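Local coordinates for telomerase reverse transcriptase (Candida tropicalis MYA-3404, PDB 6ZD1), which is a telomerase reverse transcriptase that probably lengthens chromosome ends by copying a template carried in its RNA component into telomeric DNA repeats, at residues Ser298-Val306 against Leu476-Glu484; Ser305-Ala313 against Asn607-Asn615. All coordinates share one frame; numbering follows the deposited sequence.

Interaction 1 of 2, residues Ser298-Val306 against Leu476-Glu484; sequences SDMGHRSSV and LYSTMVSKE
Asp299, the first residue past helix 263-298, brings OD2 to 3.2 Å from Ser482 OG. Gly301 lets the loop come right up against helix 469-484, with its CA 3.9 Å from the CA of Ser482. Its carbonyl O, in turn, rests on Val481 CG1. His302 is the loop residue most covered by the helix: CG lies beside the backbone N and anti to the carbonyl carbon (chi1 -69°), which lays the imidazole along the helix. Ser478 O sits over one ring face, 3.7 Å above the plane and offset toward the rim, while it still accepts the helical bond from Ser482 N. His302 CD2 lies against Ser478 CB, whereas His302 CE1 meets Ser482 CB at 3.4 Å. The chain then turns through a type I beta turn, His302 to Ser305. Ser304 presents its CB to Val481 CG1, and its OG bonds to Trp489. Ser305 OG gives a weak hydrogen bond, 3.4 Å, to Ser478 OG; Ser305 OG is also bonded to Arg499, and Ser478 OG to Asp474 O and weakly to Arg499. The contact thus wedges a buried interhelix loop of the reverse transcriptase domain against helix 469-484, with Leu295 and Arg296 of helix 263-298 also packing on His302, and strand 495-500 on Val481 and Val306.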
# COMPACT_ATOMS: atom_id res chain seq x y z
N SER A 298 -1.00 26.55 14.46
CA SER A 298 -0.25 27.73 14.91
C SER A 298 0.06 28.66 13.75
O SER A 298 -0.33 29.84 13.76
CB SER A 298 1.04 27.29 15.61
OG SER A 298 0.79 26.29 16.58
N ASP A 299 0.79 28.17 12.76
CA ASP A 299 1.26 29.00 11.67
C ASP A 299 0.26 29.03 10.52
O ASP A 299 -0.42 28.05 10.23
CB ASP A 299 2.61 28.49 11.16
CG ASP A 299 3.71 29.53 11.28
OD1 ASP A 299 4.17 29.77 12.42
OD2 ASP A 299 4.10 30.10 10.24
N MSE A 300 0.20 30.18 9.86
CA MSE A 300 -0.62 30.32 8.67
C MSE A 300 0.11 29.73 7.48
O MSE A 300 -0.51 29.29 6.50
CB MSE A 300 -0.97 31.80 8.43
CG MSE A 300 -1.56 32.51 9.64
SE MSE A 300 -2.46 34.19 9.20
CE MSE A 300 -1.13 35.46 9.86
N GLY A 301 1.44 29.70 7.57
CA GLY A 301 2.25 29.14 6.51
C GLY A 301 2.16 27.63 6.38
O GLY A 301 2.52 27.09 5.33
N HIS A 302 1.68 26.95 7.42
CA HIS A 302 1.55 25.50 7.38
C HIS A 302 0.15 25.03 7.04
O HIS A 302 -0.03 23.85 6.72
CB HIS A 302 1.96 24.89 8.73
CG HIS A 302 3.43 25.01 9.02
ND1 HIS A 302 4.03 26.20 9.33
CD2 HIS A 302 4.41 24.07 9.04
CE1 HIS A 302 5.32 26.01 9.54
NE2 HIS A 302 5.57 24.72 9.37
N ARG A 303 -0.85 25.91 7.11
CA ARG A 303 -2.19 25.53 6.69
C ARG A 303 -2.23 25.23 5.19
O ARG A 303 -3.05 24.43 4.74
CB ARG A 303 -3.19 26.62 7.05
CG ARG A 303 -4.60 26.10 7.29
CD ARG A 303 -5.58 27.24 7.57
NE ARG A 303 -5.12 28.12 8.65
CZ ARG A 303 -4.60 29.32 8.45
NH1 ARG A 303 -4.46 29.80 7.22
NH2 ARG A 303 -4.21 30.05 9.49
N SER A 304 -1.34 25.86 4.42
CA SER A 304 -1.26 25.56 2.99
C SER A 304 -0.83 24.12 2.73
O SER A 304 -1.14 23.58 1.67
CB SER A 304 -0.30 26.54 2.31
OG SER A 304 -0.71 27.88 2.52
N SER A 305 -0.14 23.49 3.68
CA SER A 305 0.26 22.10 3.53
C SER A 305 -0.91 21.19 3.87
O SER A 305 -1.37 21.16 5.02
CB SER A 305 1.47 21.79 4.42
OG SER A 305 2.60 22.55 4.02
N VAL A 306 -1.40 20.46 2.87
CA VAL A 306 -2.62 19.67 2.98
C VAL A 306 -2.27 18.19 3.02
O VAL A 306 -1.35 17.74 2.32
CB VAL A 306 -3.58 20.00 1.81
CG1 VAL A 306 -4.51 18.85 1.53
CG2 VAL A 306 -4.37 21.25 2.12
N LEU A 476 10.00 18.95 6.02
CA LEU A 476 10.83 19.88 5.26
C LEU A 476 9.98 20.75 4.34
O LEU A 476 10.15 21.98 4.30
CB LEU A 476 11.88 19.10 4.46
CG LEU A 476 12.84 19.95 3.61
CD1 LEU A 476 13.49 21.04 4.45
CD2 LEU A 476 13.91 19.10 2.96
N TYR A 477 9.06 20.14 3.59
CA TYR A 477 8.26 20.92 2.65
C TYR A 477 7.25 21.82 3.36
O TYR A 477 6.94 22.91 2.87
CB TYR A 477 7.55 20.00 1.65
CG TYR A 477 8.42 19.55 0.48
CD1 TYR A 477 9.78 19.80 0.46
CD2 TYR A 477 7.86 18.89 -0.60
CE1 TYR A 477 10.57 19.40 -0.61
CE2 TYR A 477 8.63 18.48 -1.67
CZ TYR A 477 9.99 18.73 -1.67
OH TYR A 477 10.76 18.32 -2.74
N SER A 478 6.74 21.41 4.52
CA SER A 478 5.91 22.32 5.31
C SER A 478 6.73 23.52 5.78
O SER A 478 6.26 24.66 5.71
CB SER A 478 5.30 21.59 6.51
OG SER A 478 4.44 20.54 6.09
N THR A 479 7.94 23.26 6.28
CA THR A 479 8.84 24.34 6.66
C THR A 479 9.19 25.22 5.46
O THR A 479 9.24 26.45 5.57
CB THR A 479 10.11 23.76 7.28
OG1 THR A 479 9.76 22.98 8.43
CG2 THR A 479 11.07 24.87 7.70
N MSE A 480 9.46 24.60 4.32
CA MSE A 480 9.81 25.32 3.11
C MSE A 480 8.68 26.23 2.64
O MSE A 480 8.89 27.40 2.37
CB MSE A 480 10.18 24.34 1.99
CG MSE A 480 10.55 25.01 0.68
SE MSE A 480 10.75 23.75 -0.79
CE MSE A 480 8.92 23.07 -0.86
N VAL A 481 7.47 25.67 2.57
CA VAL A 481 6.31 26.44 2.13
C VAL A 481 6.07 27.62 3.06
O VAL A 481 5.75 28.73 2.62
CB VAL A 481 5.07 25.54 2.01
CG1 VAL A 481 3.81 26.37 1.91
CG2 VAL A 481 5.19 24.62 0.81
N SER A 482 6.27 27.41 4.37
CA SER A 482 5.93 28.43 5.35
C SER A 482 6.92 29.59 5.34
O SER A 482 6.52 30.74 5.57
CB SER A 482 5.87 27.81 6.74
OG SER A 482 5.64 28.79 7.74
N LYS A 483 8.19 29.32 5.06
CA LYS A 483 9.21 30.37 5.07
C LYS A 483 9.38 31.04 3.72
O LYS A 483 9.79 32.20 3.66
CB LYS A 483 10.56 29.80 5.51
CG LYS A 483 10.58 29.17 6.90
CD LYS A 483 12.00 28.82 7.33
CE LYS A 483 12.67 27.88 6.34
NZ LYS A 483 14.06 27.51 6.75
N GLU A 484 9.07 30.33 2.64
CA GLU A 484 9.35 30.82 1.30
C GLU A 484 8.19 31.58 0.67
O GLU A 484 8.42 32.47 -0.16
CB GLU A 484 9.77 29.65 0.40
CG GLU A 484 11.15 29.09 0.70
CD GLU A 484 12.27 30.07 0.39
OE1 GLU A 484 12.07 30.96 -0.46
OE2 GLU A 484 13.36 29.94 1.00

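Interaction 2 of 2, residues Ser305-Ala313 against Asn607-Asn615; sequences SVNSTNEVA and NSLETIREN
Two helix N-termini meet here, those of helix 309-326 and helix 609-637, with Ser308 and Ser608 at their respective N-cap positions. The first helix packs on the palm sheet of the reverse transcriptase domain; the second probably belongs to the C-terminal extension, telomerase's counterpart of the polymerase thumb. The short helical segments run nearly perpendicular, 93° between directions, with axes 10.4 Å apart, and the link between them is largely polar. Asn307 O, just ahead of the first helix, accepts a hydrogen bond from Thr611 OG1 at 2.7 Å, and the donor lies in the carbonyl plane. Ser608 OG stands near the same oxygen, but its single proton could instead serve Glu610 OE2. The same hydroxyl also takes a weak capping bond from Thr611 N. Glu610 bends at chi2, which carries OE2 to within 3.3 Å of Asn307 CB. Farther along, the extended Glu614 chain reaches the start of helix 309-326 and spreads its carboxylate over two donors. Ser308 OG, set between its backbone N and carbonyl carbon (chi1 63°), donates to Glu614 OE2 at 2.7 Å. The amide Asn310 N donates to Glu614 OE1 at 3.2 Å. Both donors arrive on the syn side and about 30° out of the carboxylate plane. The N-terminus of helix 309-326 would be expected to ease the negative charge of Glu614, with Glu311 OE2 6.4 Å from Glu614 OE2. Finally, the Asn310 amide stacks on the Glu614 carboxylate, placing Asn310 CG 3.3 Å from Glu614 OE1.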
# COMPACT_ATOMS: atom_id res chain seq x y z
N SER A 305 -0.14 23.49 3.68
CA SER A 305 0.26 22.10 3.53
C SER A 305 -0.91 21.19 3.87
O SER A 305 -1.37 21.16 5.02
CB SER A 305 1.47 21.79 4.42
OG SER A 305 2.60 22.55 4.02
N VAL A 306 -1.40 20.46 2.87
CA VAL A 306 -2.62 19.67 2.98
C VAL A 306 -2.27 18.19 3.02
O VAL A 306 -1.35 17.74 2.32
CB VAL A 306 -3.58 20.00 1.81
CG1 VAL A 306 -4.51 18.85 1.53
CG2 VAL A 306 -4.37 21.25 2.12
N ASN A 307 -3.01 17.43 3.82
CA ASN A 307 -2.63 16.05 4.12
C ASN A 307 -3.30 15.01 3.22
O ASN A 307 -2.89 13.85 3.24
CB ASN A 307 -2.95 15.73 5.58
CG ASN A 307 -2.13 16.57 6.55
OD1 ASN A 307 -1.01 16.97 6.25
ND2 ASN A 307 -2.70 16.85 7.71
N SER A 308 -4.30 15.39 2.42
CA SER A 308 -5.01 14.39 1.62
C SER A 308 -5.67 15.05 0.42
O SER A 308 -5.76 16.28 0.33
CB SER A 308 -6.05 13.65 2.47
OG SER A 308 -7.06 14.53 2.94
N THR A 309 -6.14 14.22 -0.51
CA THR A 309 -6.77 14.73 -1.73
C THR A 309 -8.11 15.39 -1.43
O THR A 309 -8.40 16.49 -1.93
CB THR A 309 -6.93 13.61 -2.76
OG1 THR A 309 -5.67 13.36 -3.39
CG2 THR A 309 -7.95 14.01 -3.82
N ASN A 310 -8.96 14.73 -0.64
CA ASN A 310 -10.25 15.32 -0.31
C ASN A 310 -10.08 16.66 0.39
O ASN A 310 -10.93 17.55 0.24
CB ASN A 310 -11.07 14.37 0.56
CG ASN A 310 -11.41 13.07 -0.14
OD1 ASN A 310 -10.82 12.74 -1.17
ND2 ASN A 310 -12.34 12.32 0.43
N GLU A 311 -9.00 16.83 1.15
CA GLU A 311 -8.76 18.13 1.77
C GLU A 311 -8.41 19.18 0.73
O GLU A 311 -8.78 20.35 0.89
CB GLU A 311 -7.66 18.02 2.83
CG GLU A 311 -7.91 18.91 4.05
CD GLU A 311 -6.67 19.15 4.89
OE1 GLU A 311 -6.22 20.31 4.96
OE2 GLU A 311 -6.15 18.18 5.49
N VAL A 312 -7.72 18.78 -0.34
CA VAL A 312 -7.47 19.70 -1.45
C VAL A 312 -8.79 20.17 -2.05
O VAL A 312 -9.01 21.37 -2.27
CB VAL A 312 -6.58 19.04 -2.51
CG1 VAL A 312 -6.60 19.83 -3.81
CG2 VAL A 312 -5.15 18.89 -1.99
N ALA A 313 -9.71 19.24 -2.28
CA ALA A 313 -11.01 19.58 -2.86
C ALA A 313 -11.80 20.49 -1.93
O ALA A 313 -12.38 21.49 -2.38
CB ALA A 313 -11.79 18.31 -3.17
N ASN A 607 2.63 7.84 3.33
CA ASN A 607 1.36 8.56 3.33
C ASN A 607 0.95 8.89 4.76
O ASN A 607 1.37 8.24 5.72
CB ASN A 607 0.24 7.76 2.65
CG ASN A 607 0.67 7.14 1.34
OD1 ASN A 607 0.61 7.78 0.29
ND2 ASN A 607 1.08 5.88 1.39
N SER A 608 0.09 9.90 4.88
CA SER A 608 -0.53 10.23 6.15
C SER A 608 -1.72 9.31 6.40
O SER A 608 -2.22 8.63 5.50
CB SER A 608 -0.98 11.69 6.17
OG SER A 608 -2.02 11.91 5.23
N LEU A 609 -2.16 9.28 7.66
CA LEU A 609 -3.31 8.46 8.02
C LEU A 609 -4.57 8.93 7.30
O LEU A 609 -5.40 8.11 6.89
CB LEU A 609 -3.53 8.46 9.53
CG LEU A 609 -2.84 7.35 10.30
CD1 LEU A 609 -3.39 7.26 11.72
CD2 LEU A 609 -3.00 6.02 9.58
N GLU A 610 -4.74 10.25 7.15
CA GLU A 610 -5.90 10.76 6.44
C GLU A 610 -5.90 10.30 4.99
O GLU A 610 -6.96 10.04 4.41
CB GLU A 610 -5.95 12.29 6.50
CG GLU A 610 -5.95 12.88 7.89
CD GLU A 610 -4.56 13.22 8.39
OE1 GLU A 610 -4.40 13.49 9.60
OE2 GLU A 610 -3.62 13.23 7.57
N THR A 611 -4.71 10.17 4.39
CA THR A 611 -4.61 9.64 3.04
C THR A 611 -4.88 8.14 3.02
O THR A 611 -5.59 7.65 2.14
CB THR A 611 -3.23 9.95 2.46
OG1 THR A 611 -3.11 11.36 2.25
CG2 THR A 611 -3.04 9.22 1.13
N ILE A 612 -4.33 7.40 3.99
CA ILE A 612 -4.63 5.97 4.08
C ILE A 612 -6.13 5.77 4.26
O ILE A 612 -6.75 4.94 3.58
CB ILE A 612 -3.84 5.32 5.22
CG1 ILE A 612 -2.36 5.26 4.88
CG2 ILE A 612 -4.37 3.92 5.50
CD1 ILE A 612 -1.52 4.68 6.00
N ARG A 613 -6.73 6.55 5.15
CA ARG A 613 -8.15 6.38 5.44
C ARG A 613 -8.99 6.68 4.21
O ARG A 613 -9.83 5.86 3.81
CB ARG A 613 -8.54 7.29 6.61
CG ARG A 613 -10.02 7.51 6.77
CD ARG A 613 -10.37 8.96 6.47
NE ARG A 613 -11.73 9.28 6.88
CZ ARG A 613 -12.22 10.51 6.94
NH1 ARG A 613 -11.45 11.54 6.60
NH2 ARG A 613 -13.47 10.71 7.33
N GLU A 614 -8.74 7.81 3.55
CA GLU A 614 -9.54 8.19 2.39
C GLU A 614 -9.39 7.19 1.25
O GLU A 614 -10.34 6.98 0.49
CB GLU A 614 -9.17 9.60 1.93
CG GLU A 614 -9.65 10.69 2.89
CD GLU A 614 -9.15 12.07 2.52
OE1 GLU A 614 -8.65 12.25 1.38
OE2 GLU A 614 -9.24 12.99 3.37
N ASN A 615 -8.23 6.56 1.13
CA ASN A 615 -8.06 5.53 0.10
C ASN A 615 -8.92 4.31 0.42
O ASN A 615 -9.59 3.76 -0.46
CB ASN A 615 -6.59 5.13 -0.02
CG ASN A 615 -5.74 6.26 -0.56
OD1 ASN A 615 -6.10 6.89 -1.55
ND2 ASN A 615 -4.63 6.52 0.10

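In the fold
Interactions 1 and 2 follow each other along one connection, the loop between helices 263-298 and 309-326, and share Ser305 and Val306; their centres lie about 16 Å apart. Interaction 1 holds the buried start of this loop against helix 469-484, whereas interaction 2, at the surface, joins its end to helix 609-637. Arg499 on strand 495-500 grips the shared piece, through the Ser305 hydroxyl and the Val306 backbone. Arg296 reaches both contacts by weak bonds, to Ser478 and Asn307. Strand 495-500 pairs with 503-508, and the Asp-Asp motif, probably part of the polymerase active site, lies where the turn between them runs into strand 503-508.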